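Local coordinates for protein arginine N-methyltransferase SFM1 (Saccharomyces cerevisiae, PDB 5C74) that transfers a methyl group from S-adenosyl-L-methionine to a single arginine of ribosomal protein S3, giving monomethylarginine, at residues A[21-26]-A[30-35]. Numbering follows the deposited sequence.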
loop_
_atom_site.group_PDB
_atom_site.type_symbol
_atom_site.label_atom_id
_atom_site.label_comp_id
_atom_site.label_asym_id
_atom_site.label_seq_id
_atom_site.Cartn_x
_atom_site.Cartn_y
_atom_site.Cartn_z
ATOM N N SER A 21 -3.955 11.056 -4.632
ATOM C CA SER A 21 -3.971 12.465 -4.271
ATOM C C SER A 21 -3.931 13.328 -5.519
ATOM O O SER A 21 -4.634 14.332 -5.600
ATOM C CB SER A 21 -2.788 12.828 -3.367
ATOM O OG SER A 21 -2.863 12.120 -2.145
ATOM N N GLN A 22 -3.091 12.945 -6.481
ATOM C CA GLN A 22 -2.972 13.706 -7.722
ATOM C C GLN A 22 -4.287 13.664 -8.496
ATOM O O GLN A 22 -4.744 14.681 -9.035
ATOM C CB GLN A 22 -1.825 13.162 -8.581
ATOM C CG GLN A 22 -1.604 13.931 -9.881
ATOM C CD GLN A 22 -0.705 15.128 -9.712
ATOM O OE1 GLN A 22 -0.496 15.627 -8.597
ATOM N NE2 GLN A 22 -0.140 15.594 -10.827
ATOM N N ILE A 23 -4.908 12.491 -8.536
ATOM C CA ILE A 23 -6.214 12.350 -9.211
ATOM C C ILE A 23 -7.275 13.257 -8.578
ATOM O O ILE A 23 -7.990 13.985 -9.284
ATOM C CB ILE A 23 -6.677 10.873 -9.193
ATOM C CG1 ILE A 23 -5.744 10.045 -10.098
ATOM C CG2 ILE A 23 -8.130 10.738 -9.632
ATOM C CD1 ILE A 23 -5.801 8.516 -9.877
ATOM N N LEU A 24 -7.353 13.242 -7.251
ATOM C CA LEU A 24 -8.301 14.087 -6.535
ATOM C C LEU A 24 -8.063 15.567 -6.804
ATOM O O LEU A 24 -9.011 16.331 -6.963
ATOM C CB LEU A 24 -8.241 13.802 -5.026
ATOM C CG LEU A 24 -8.798 12.441 -4.603
ATOM C CD1 LEU A 24 -8.295 12.038 -3.204
ATOM C CD2 LEU A 24 -10.330 12.474 -4.620
ATOM N N ARG A 25 -6.801 15.981 -6.860
ATOM C CA ARG A 25 -6.503 17.382 -7.120
ATOM C C ARG A 25 -6.908 17.740 -8.547
ATOM O O ARG A 25 -7.334 18.866 -8.808
ATOM C CB ARG A 25 -5.014 17.690 -6.890
ATOM C CG ARG A 25 -4.658 17.846 -5.397
ATOM C CD ARG A 25 -3.214 18.283 -5.180
ATOM N NE ARG A 25 -2.283 17.305 -5.717
ATOM C CZ ARG A 25 -1.605 16.424 -4.986
ATOM N NH1 ARG A 25 -1.723 16.404 -3.668
ATOM N NH2 ARG A 25 -0.796 15.569 -5.588
ATOM N N GLU A 26 -6.781 16.782 -9.462
ATOM C CA GLU A 26 -7.117 17.045 -10.854
ATOM C C GLU A 26 -8.624 17.047 -11.125
ATOM O O GLU A 26 -9.152 18.015 -11.677
ATOM C CB GLU A 26 -6.453 16.032 -11.789
ATOM C CG GLU A 26 -6.674 16.399 -13.259
ATOM C CD GLU A 26 -6.173 15.342 -14.240
ATOM O OE1 GLU A 26 -5.509 14.377 -13.822
ATOM O OE2 GLU A 26 -6.457 15.478 -15.440
ATOM N N GLU A 30 -15.578 14.843 -5.838
ATOM C CA GLU A 30 -16.896 14.372 -6.237
ATOM C C GLU A 30 -16.850 13.462 -7.454
ATOM O O GLU A 30 -17.849 12.808 -7.777
ATOM C CB GLU A 30 -17.825 15.551 -6.527
ATOM C CG GLU A 30 -18.331 16.240 -5.282
ATOM C CD GLU A 30 -19.436 17.237 -5.603
ATOM O OE1 GLU A 30 -19.344 18.395 -5.148
ATOM O OE2 GLU A 30 -20.395 16.858 -6.312
ATOM N N ASN A 31 -15.700 13.410 -8.123
ATOM C CA ASN A 31 -15.610 12.741 -9.413
ATOM C C ASN A 31 -14.719 11.514 -9.436
ATOM O O ASN A 31 -14.418 10.979 -10.509
ATOM C CB ASN A 31 -15.141 13.742 -10.469
ATOM C CG ASN A 31 -16.121 14.888 -10.617
ATOM O OD1 ASN A 31 -17.323 14.665 -10.747
ATOM N ND2 ASN A 31 -15.626 16.114 -10.536
ATOM N N LEU A 32 -14.309 11.064 -8.249
ATOM C CA LEU A 32 -13.561 9.815 -8.095
ATOM C C LEU A 32 -14.233 8.972 -7.012
ATOM O O LEU A 32 -14.535 9.474 -5.926
ATOM C CB LEU A 32 -12.100 10.073 -7.706
ATOM C CG LEU A 32 -11.285 8.824 -7.319
ATOM C CD1 LEU A 32 -11.064 7.885 -8.532
ATOM C CD2 LEU A 32 -9.951 9.203 -6.688
ATOM N N ILE A 33 -14.459 7.695 -7.292
ATOM C CA ILE A 33 -14.935 6.780 -6.249
ATOM C C ILE A 33 -14.086 5.516 -6.229
ATOM O O ILE A 33 -13.843 4.913 -7.279
ATOM C CB ILE A 33 -16.416 6.372 -6.451
ATOM C CG1 ILE A 33 -17.306 7.598 -6.675
ATOM C CG2 ILE A 33 -16.914 5.554 -5.240
ATOM C CD1 ILE A 33 -17.511 7.953 -8.150
ATOM N N LEU A 34 -13.621 5.118 -5.045
ATOM C CA LEU A 34 -12.959 3.827 -4.895
ATOM C C LEU A 34 -14.020 2.814 -4.518
ATOM O O LEU A 34 -14.822 3.074 -3.633
ATOM C CB LEU A 34 -11.882 3.856 -3.799
ATOM C CG LEU A 34 -10.701 4.816 -3.887
ATOM C CD1 LEU A 34 -9.681 4.417 -2.803
ATOM C CD2 LEU A 34 -10.065 4.786 -5.278
ATOM N N SER A 35 -14.035 1.667 -5.183
ATOM C CA SER A 35 -15.054 0.666 -4.906
ATOM C C SER A 35 -14.431 -0.696 -4.624
ATOM O O SER A 35 -13.252 -0.918 -4.886
ATOM C CB SER A 35 -16.030 0.555 -6.086
ATOM O OG SER A 35 -15.354 0.055 -7.227
#
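Ile-23 meets Leu-32 through its CG2 methyl, which lies 3.8 Å from Leu-32 CD2. With chi1 at -68°, CG1 lies beside the backbone N and CG2 anti to it; CG2 is the branch that meets the strand. The side chain also touches Ile-144 and Asp-141 of helix 140-151, so it packs against both the strand and a second helix. One residue on, Leu-24 comes to the same methyl group, with its CD2 3.9 Å from Leu-32 CD2. The side chain of Leu-24 leaves the helix without aiming at the strand, but its tip comes nearer. Leu-32, its CG anti to the backbone N (chi1 171°), thus places one methyl against two consecutive helix residues, and its side chain crosses each at about a right angle. The closest CA atoms across the contact, those of Leu-24 and Leu-32, are 7.0 Å apart.

Helix 14-27 links strands 2-6 and 32-35 in a beta-alpha-beta unit of this SPOUT-clan methyltransferase. The two strands are neighbours in the parallel sheet, where Ile-33 makes backbone hydrogen bonds with Tyr-3 and Ile-5; Leu-32 also touches Ile-5. Farther along the helix, Arg-25 takes no part in the contact; Ser-21 O sits 3.7 Å above one face of its guanidinium, and its NH2 donates a straight hydrogen bond (180°) to Gln-22 OE1, which lies in the guanidinium plane.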